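Local atomic coordinates of carboxypeptidase 1 (PDB entry 5GIV), a protein that probably removes amino acids one at a time from the C-terminus of peptides, with broad specificity but sparing proline, using a bound zinc ion. Residues V246-R251 with H266-A271; V294-S299 with Q420-G425. All coordinates share one frame; numbering follows the deposited sequence.

Contact 1: residues V246-R251 with H266-A271; sequences VRITTR and HEAGHA. With ZN (zinc ion), chain G.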
ATOM      1  N   VAL A 246       5.480   4.876  10.004  1.00 17.69           N
ATOM      2  CA  VAL A 246       6.867   5.003   9.566  1.00 17.65           C
ATOM      3  C   VAL A 246       7.349   3.613   9.179  1.00 17.62           C
ATOM      4  O   VAL A 246       7.641   2.781  10.044  1.00 17.60           O
ATOM      5  CB  VAL A 246       7.756   5.630  10.640  1.00 17.64           C
ATOM      6  CG1 VAL A 246       9.150   5.820  10.097  1.00 17.60           C
ATOM      7  CG2 VAL A 246       7.168   6.973  11.053  1.00 17.68           C
ATOM      8  N   ARG A 247       7.421   3.352   7.877  1.00 18.95           N
ATOM      9  CA  ARG A 247       7.676   2.009   7.375  1.00 19.02           C
ATOM     10  C   ARG A 247       9.119   1.848   6.913  1.00 19.06           C
ATOM     11  O   ARG A 247       9.750   2.789   6.424  1.00 19.03           O
ATOM     12  CB  ARG A 247       6.714   1.681   6.237  1.00 19.05           C
ATOM     13  CG  ARG A 247       5.268   1.952   6.621  1.00 19.01           C
ATOM     14  CD  ARG A 247       4.283   1.262   5.690  1.00 19.07           C
ATOM     15  NE  ARG A 247       2.907   1.586   6.052  1.00 19.05           N
ATOM     16  CZ  ARG A 247       1.833   1.235   5.348  1.00 19.11           C
ATOM     17  NH1 ARG A 247       1.955   0.533   4.227  1.00 19.17           N
ATOM     18  NH2 ARG A 247       0.632   1.588   5.771  1.00 19.10           N
ATOM     19  N   ILE A 248       9.626   0.624   7.057  1.00 17.53           N
ATOM     20  CA  ILE A 248      10.985   0.290   6.671  1.00 17.49           C
ATOM     21  C   ILE A 248      10.947  -0.945   5.777  1.00 17.49           C
ATOM     22  O   ILE A 248       9.999  -1.731   5.803  1.00 17.52           O
ATOM     23  CB  ILE A 248      11.900   0.055   7.905  1.00 17.47           C
ATOM     24  CG1 ILE A 248      11.416  -1.136   8.725  1.00 17.47           C
ATOM     25  CG2 ILE A 248      11.944   1.289   8.797  1.00 17.47           C
ATOM     26  CD1 ILE A 248      12.365  -1.489   9.838  1.00 17.45           C
ATOM     27  N   THR A 249      11.979  -1.092   4.953  1.00 19.02           N
ATOM     28  CA  THR A 249      12.114  -2.267   4.109  1.00 19.09           C
ATOM     29  C   THR A 249      13.540  -2.779   4.207  1.00 19.16           C
ATOM     30  O   THR A 249      14.472  -2.020   4.487  1.00 19.15           O
ATOM     31  CB  THR A 249      11.748  -1.978   2.640  1.00 19.08           C
ATOM     32  OG1 THR A 249      12.662  -1.019   2.092  1.00 19.06           O
ATOM     33  CG2 THR A 249      10.320  -1.443   2.532  1.00 19.03           C
ATOM     34  N   THR A 250      13.699  -4.078   3.972  1.00 17.87           N
ATOM     35  CA  THR A 250      14.993  -4.732   4.059  1.00 17.86           C
ATOM     36  C   THR A 250      15.124  -5.706   2.895  1.00 17.81           C
ATOM     37  O   THR A 250      14.186  -5.910   2.113  1.00 17.80           O
ATOM     38  CB  THR A 250      15.168  -5.445   5.411  1.00 17.91           C
ATOM     39  OG1 THR A 250      16.547  -5.793   5.604  1.00 17.91           O
ATOM     40  CG2 THR A 250      14.293  -6.710   5.480  1.00 17.95           C
ATOM     41  N   ARG A 251      16.316  -6.288   2.771  1.00 35.81           N
ATOM     42  CA  ARG A 251      16.632  -7.231   1.706  1.00 35.77           C
ATOM     43  C   ARG A 251      17.380  -8.408   2.304  1.00 35.79           C
ATOM     44  O   ARG A 251      18.320  -8.211   3.079  1.00 35.82           O
ATOM     45  CB  ARG A 251      17.464  -6.547   0.624  1.00 35.71           C
ATOM     46  CG  ARG A 251      18.233  -7.472  -0.266  1.00 35.70           C
ATOM     47  CD  ARG A 251      19.314  -6.672  -0.974  1.00 35.67           C
ATOM     48  NE  ARG A 251      20.237  -6.049  -0.022  1.00 35.73           N
ATOM     49  CZ  ARG A 251      20.933  -4.943  -0.272  1.00 35.72           C
ATOM     50  NH1 ARG A 251      20.805  -4.325  -1.446  1.00 35.66           N
ATOM     51  NH2 ARG A 251      21.753  -4.451   0.652  1.00 35.76           N
ATOM     52  N   HIS A 266      19.811  -0.530  10.315  1.00 17.29           N
ATOM     53  CA  HIS A 266      20.043   0.787   9.736  1.00 17.29           C
ATOM     54  C   HIS A 266      18.730   1.526   9.494  1.00 17.32           C
ATOM     55  O   HIS A 266      18.531   2.640   9.994  1.00 17.33           O
ATOM     56  CB  HIS A 266      20.833   0.632   8.434  1.00 17.27           C
ATOM     57  CG  HIS A 266      21.157   1.929   7.759  1.00 17.27           C
ATOM     58  ND1 HIS A 266      22.405   2.508   7.825  1.00 17.25           N
ATOM     59  CD2 HIS A 266      20.399   2.755   7.000  1.00 17.29           C
ATOM     60  CE1 HIS A 266      22.400   3.634   7.134  1.00 17.25           C
ATOM     61  NE2 HIS A 266      21.195   3.808   6.625  1.00 17.28           N
ATOM     62  N   GLU A 267      17.813   0.922   8.721  1.00 17.33           N
ATOM     63  CA  GLU A 267      16.546   1.599   8.417  1.00 17.36           C
ATOM     64  C   GLU A 267      15.687   1.810   9.663  1.00 17.39           C
ATOM     65  O   GLU A 267      14.985   2.825   9.764  1.00 17.41           O
ATOM     66  CB  GLU A 267      15.746   0.817   7.364  1.00 17.38           C
ATOM     67  CG  GLU A 267      16.418   0.666   5.997  1.00 17.36           C
ATOM     68  CD  GLU A 267      16.804   1.994   5.369  1.00 17.36           C
ATOM     69  OE1 GLU A 267      16.114   3.010   5.608  1.00 17.38           O
ATOM     70  OE2 GLU A 267      17.796   2.015   4.617  1.00 17.34           O
ATOM     71  N   ALA A 268      15.722   0.875  10.612  1.00 17.38           N
ATOM     72  CA  ALA A 268      15.027   1.095  11.874  1.00 17.41           C
ATOM     73  C   ALA A 268      15.557   2.339  12.572  1.00 17.41           C
ATOM     74  O   ALA A 268      14.789   3.095  13.178  1.00 17.44           O
ATOM     75  CB  ALA A 268      15.163  -0.131  12.780  1.00 17.40           C
ATOM     76  N   GLY A 269      16.869   2.575  12.482  1.00 17.38           N
ATOM     77  CA  GLY A 269      17.436   3.784  13.056  1.00 17.39           C
ATOM     78  C   GLY A 269      16.840   5.035  12.443  1.00 17.42           C
ATOM     79  O   GLY A 269      16.484   5.982  13.148  1.00 17.45           O
ATOM     80  N   HIS A 270      16.758   5.070  11.112  1.00 17.40           N
ATOM     81  CA  HIS A 270      16.016   6.136  10.448  1.00 17.43           C
ATOM     82  C   HIS A 270      14.614   6.254  11.026  1.00 17.47           C
ATOM     83  O   HIS A 270      14.140   7.354  11.320  1.00 17.50           O
ATOM     84  CB  HIS A 270      15.945   5.886   8.938  1.00 17.42           C
ATOM     85  CG  HIS A 270      17.208   6.203   8.201  1.00 17.39           C
ATOM     86  ND1 HIS A 270      17.844   7.426   8.294  1.00 17.39           N
ATOM     87  CD2 HIS A 270      17.952   5.459   7.345  1.00 17.36           C
ATOM     88  CE1 HIS A 270      18.918   7.421   7.526  1.00 17.36           C
ATOM     89  NE2 HIS A 270      19.003   6.242   6.936  1.00 17.34           N
ATOM     90  N   ALA A 271      13.932   5.119  11.191  1.00 17.47           N
ATOM     91  CA  ALA A 271      12.526   5.154  11.582  1.00 17.51           C
ATOM     92  C   ALA A 271      12.363   5.582  13.032  1.00 17.54           C
ATOM     93  O   ALA A 271      11.393   6.271  13.377  1.00 17.58           O
ATOM     94  CB  ALA A 271      11.880   3.789  11.359  1.00 17.51           C
TER
HETATM   95 ZN    ZN G 601      20.557   5.647   5.514  1.00 24.45          ZN
HETATM   96  O   HOH W   1      18.994   4.535   4.056  1.00 19.08           O
HETATM   97  O   HOH W   2      22.054   4.979   4.298  1.00 20.36           O
HETATM   98  O   HOH W   3      19.258   7.031   3.979  1.00 18.63           O
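The methyl of Ala271 is met by two branches from the strand: Val246 CG1 lies 3.6 Å from Ala271 CB, and Ile248 CG2 comes to the same CB from another side, also at 3.6 Å. Ile248 makes the longer reach along the helix. Its CG1 stands between the backbone N and the carbonyl carbon (chi1 63°), which sends CD1 over Ala268 while CG2 drops beside the helix backbone, 3.5 Å from Glu267 O. That oxygen already accepts the helical bond from Ala271 N, so the isoleucine methyl only packs against it.

Glu267 divides its side chain between two tasks. CB faces Ile248 CB, and CG rests 3.6 Å from Thr249 O, giving the aliphatic part a bed on the strand. The chain then bends at chi2 (-56°) and turns the carboxylate off the strand toward the metal, where OE2 accepts a 2.8 Å hydrogen bond from water 1, itself a zinc ligand. His266 and His270 stay clear of the strand and give NE2 to the zinc, at 2.2 Å from each nitrogen; their ND1 atoms are held from behind by Glu303 and, probably, His295, respectively. Thr249 starts its side chain away from the helix, and OG1 accepts a hydrogen bond from Phe237 N.

No hydrogen bond joins the two segments. They run almost antiparallel, at 169° with axes 8.1 Å apart, and the small alanine side chains let the strand's branched residues come close. Strand 245-250, the middle one of a three-stranded sheet, packs along one side of the metal-bearing helix. This is the HExxH helix of a zinc metallopeptidase, with two histidine ligands one turn apart and, between them, the glutamate predicted to be the proton donor/acceptor, directed at a metal-bound water.

Contact 2: residues V294-S299 with Q420-G425; sequences VHESQS and QGYTIG. With ZN (zinc ion), chain G.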
ATOM      1  N   VAL A 294      21.980  14.450  10.058  1.00 17.47           N
ATOM      2  CA  VAL A 294      21.403  14.045  11.332  1.00 17.49           C
ATOM      3  C   VAL A 294      20.621  12.750  11.158  1.00 17.47           C
ATOM      4  O   VAL A 294      20.705  11.842  11.994  1.00 17.46           O
ATOM      5  CB  VAL A 294      20.525  15.168  11.920  1.00 17.55           C
ATOM      6  CG1 VAL A 294      19.798  14.674  13.159  1.00 17.58           C
ATOM      7  CG2 VAL A 294      21.367  16.364  12.266  1.00 17.57           C
ATOM      8  N   HIS A 295      19.875  12.627  10.057  1.00 17.46           N
ATOM      9  CA  HIS A 295      19.110  11.402   9.833  1.00 17.45           C
ATOM     10  C   HIS A 295      20.028  10.188   9.747  1.00 17.40           C
ATOM     11  O   HIS A 295      19.852   9.205  10.477  1.00 17.40           O
ATOM     12  CB  HIS A 295      18.258  11.528   8.570  1.00 17.46           C
ATOM     13  CG  HIS A 295      16.831  11.145   8.788  1.00 17.48           C
ATOM     14  ND1 HIS A 295      16.455   9.880   9.181  1.00 17.47           N
ATOM     15  CD2 HIS A 295      15.694  11.879   8.740  1.00 17.53           C
ATOM     16  CE1 HIS A 295      15.145   9.844   9.345  1.00 17.50           C
ATOM     17  NE2 HIS A 295      14.657  11.043   9.078  1.00 17.54           N
ATOM     18  N   GLU A 296      21.045  10.256   8.888  1.00 17.69           N
ATOM     19  CA  GLU A 296      21.983   9.151   8.753  1.00 17.77           C
ATOM     20  C   GLU A 296      22.798   8.926  10.021  1.00 17.89           C
ATOM     21  O   GLU A 296      23.364   7.842  10.197  1.00 17.96           O
ATOM     22  CB  GLU A 296      22.923   9.401   7.578  1.00 17.79           C
ATOM     23  CG  GLU A 296      23.809   8.217   7.240  1.00 17.85           C
ATOM     24  CD  GLU A 296      23.057   7.109   6.516  1.00 17.80           C
ATOM     25  OE1 GLU A 296      23.726   6.239   5.921  1.00 17.81           O
ATOM     26  OE2 GLU A 296      21.806   7.104   6.543  1.00 17.71           O
ATOM     27  N   SER A 297      22.898   9.932  10.895  1.00 17.36           N
ATOM     28  CA  SER A 297      23.577   9.716  12.166  1.00 17.36           C
ATOM     29  C   SER A 297      22.830   8.703  13.006  1.00 17.37           C
ATOM     30  O   SER A 297      23.439   7.975  13.795  1.00 17.36           O
ATOM     31  CB  SER A 297      23.696  11.030  12.946  1.00 17.40           C
ATOM     32  OG  SER A 297      22.466  11.360  13.579  1.00 17.44           O
ATOM     33  N   GLN A 298      21.515   8.639  12.840  1.00 17.39           N
ATOM     34  CA  GLN A 298      20.695   7.762  13.656  1.00 17.40           C
ATOM     35  C   GLN A 298      20.641   6.347  13.086  1.00 17.37           C
ATOM     36  O   GLN A 298      20.690   5.368  13.841  1.00 17.36           O
ATOM     37  CB  GLN A 298      19.312   8.378  13.787  1.00 17.44           C
ATOM     38  CG  GLN A 298      19.398   9.705  14.529  1.00 17.48           C
ATOM     39  CD  GLN A 298      20.222   9.567  15.816  1.00 17.48           C
ATOM     40  OE1 GLN A 298      19.865   8.795  16.709  1.00 17.49           O
ATOM     41  NE2 GLN A 298      21.318  10.314  15.909  1.00 17.48           N
ATOM     42  N   SER A 299      20.557   6.212  11.764  1.00 17.35           N
ATOM     43  CA  SER A 299      20.692   4.882  11.184  1.00 17.32           C
ATOM     44  C   SER A 299      22.052   4.284  11.526  1.00 17.29           C
ATOM     45  O   SER A 299      22.148   3.113  11.899  1.00 17.28           O
ATOM     46  CB  SER A 299      20.463   4.940   9.675  1.00 17.32           C
ATOM     47  OG  SER A 299      21.259   5.943   9.092  1.00 17.31           O
ATOM     48  N   GLN A 420      27.500  13.591   0.496  1.00 19.05           N
ATOM     49  CA  GLN A 420      28.238  13.938   1.711  1.00 19.17           C
ATOM     50  C   GLN A 420      27.405  13.703   2.967  1.00 19.14           C
ATOM     51  O   GLN A 420      27.975  13.485   4.039  1.00 19.25           O
ATOM     52  CB  GLN A 420      28.776  15.377   1.660  1.00 19.23           C
ATOM     53  CG  GLN A 420      27.754  16.448   1.815  1.00 19.17           C
ATOM     54  CD  GLN A 420      26.962  16.616   0.565  1.00 19.07           C
ATOM     55  OE1 GLN A 420      27.392  16.202  -0.515  1.00 19.07           O
ATOM     56  NE2 GLN A 420      25.782  17.200   0.693  1.00 18.99           N
ATOM     57  N   GLY A 421      26.076  13.730   2.858  1.00 20.77           N
ATOM     58  CA  GLY A 421      25.243  13.419   4.009  1.00 20.75           C
ATOM     59  C   GLY A 421      25.530  12.054   4.615  1.00 20.80           C
ATOM     60  O   GLY A 421      25.429  11.878   5.834  1.00 20.85           O
ATOM     61  N   TYR A 422      25.886  11.068   3.785  1.00 19.47           N
ATOM     62  CA  TYR A 422      26.212   9.751   4.320  1.00 19.51           C
ATOM     63  C   TYR A 422      27.417   9.826   5.249  1.00 19.66           C
ATOM     64  O   TYR A 422      27.436   9.196   6.312  1.00 19.72           O
ATOM     65  CB  TYR A 422      26.486   8.763   3.184  1.00 19.47           C
ATOM     66  CG  TYR A 422      25.316   8.548   2.247  1.00 19.36           C
ATOM     67  CD1 TYR A 422      24.167   7.894   2.678  1.00 19.34           C
ATOM     68  CD2 TYR A 422      25.377   8.962   0.925  1.00 19.32           C
ATOM     69  CE1 TYR A 422      23.103   7.681   1.834  1.00 19.25           C
ATOM     70  CE2 TYR A 422      24.316   8.758   0.068  1.00 19.23           C
ATOM     71  CZ  TYR A 422      23.176   8.114   0.526  1.00 19.21           C
ATOM     72  OH  TYR A 422      22.108   7.906  -0.324  1.00 19.15           O
ATOM     73  N   THR A 423      28.437  10.596   4.865  1.00 17.21           N
ATOM     74  CA  THR A 423      29.628  10.698   5.701  1.00 17.20           C
ATOM     75  C   THR A 423      29.376  11.590   6.904  1.00 17.23           C
ATOM     76  O   THR A 423      29.857  11.309   8.008  1.00 17.23           O
ATOM     77  CB  THR A 423      30.806  11.215   4.879  1.00 17.19           C
ATOM     78  OG1 THR A 423      31.243  10.184   3.989  1.00 17.16           O
ATOM     79  CG2 THR A 423      31.962  11.634   5.782  1.00 17.19           C
ATOM     80  N   ILE A 424      28.610  12.655   6.708  1.00 17.98           N
ATOM     81  CA  ILE A 424      28.196  13.479   7.832  1.00 18.02           C
ATOM     82  C   ILE A 424      27.459  12.633   8.859  1.00 18.00           C
ATOM     83  O   ILE A 424      27.675  12.770  10.064  1.00 18.10           O
ATOM     84  CB  ILE A 424      27.356  14.666   7.318  1.00 17.89           C
ATOM     85  CG1 ILE A 424      28.198  15.508   6.357  1.00 17.93           C
ATOM     86  CG2 ILE A 424      26.828  15.505   8.472  1.00 17.90           C
ATOM     87  CD1 ILE A 424      27.422  16.606   5.676  1.00 17.85           C
ATOM     88  N   GLY A 425      26.582  11.739   8.399  1.00 18.77           N
ATOM     89  CA  GLY A 425      25.893  10.854   9.323  1.00 18.77           C
ATOM     90  C   GLY A 425      26.848   9.950  10.077  1.00 18.92           C
ATOM     91  O   GLY A 425      26.682   9.715  11.275  1.00 18.98           O
TER
HETATM   92 ZN    ZN G 601      20.557   5.647   5.514  1.00 24.45          ZN
HETATM   93  O   HOH W   4      26.500   6.383   5.920  1.00 18.54           O
HETATM   94  O   HOH W   2      22.054   4.979   4.298  1.00 20.36           O
HETATM   95  O   HOH W   1      18.994   4.535   4.056  1.00 19.08           O
HETATM   96  O   HOH W   3      19.258   7.031   3.979  1.00 18.63           O
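Glu296 sets its carboxylate between the zinc and Tyr422: OE2 binds the metal at 2.2 Å, while OE1 lies in the plane of the tyrosine ring at its edge, 3.7 Å from Tyr422 CD1. The two planes are 74° apart. OE1 also accepts from two waters, zinc-bound water 2 and water 4, the latter bridging to Tyr422 O, so both oxygens have partners. With CG anti to the backbone N (chi1 -172°), the chain passes over helix 420-439 before bending to the metal.

Behind the carboxylate the backbones nearly touch. Glu296 CB is 3.7 Å from Gly425 CA, where a side chain on the glycine would clash, and Ser297 CA makes a 3.2 Å CA-H...O contact with Gly425 O. The helices cross here at -54°.

Further out, Tyr422 OH is held by His409, and Ser299 OG donates to Glu296 O at 3.0 Å from above the carbonyl plane. Ser299 OG also lies against the zinc-bound rings of His266 and His270. Replacing Ser299 with alanine would probably leave Glu296 O without this donor and open a gap beside the two rings. A glutamate from a helix after the HExxH helix as third zinc ligand is the hallmark of gluzincin metallopeptidases.

How the contacts relate
The two contacts come one after the other along the chain, yet their centres are about 14 Å apart and both reach the same zinc ion with three shared waters. Helix 257-275 and helix 292-306, consecutive helices in the chain, lie against each other, with His266 O packed on Ser299 CB. Around this pair, the small sheet of contact 1 packs on the first helix, and helix 420-439, arriving more than a hundred residues later, packs on the second in contact 2. The metal site is therefore assembled from two neighbouring helices of a mainly helical fold, flanked by a strand just before the first helix in the chain and by a helix from far along it.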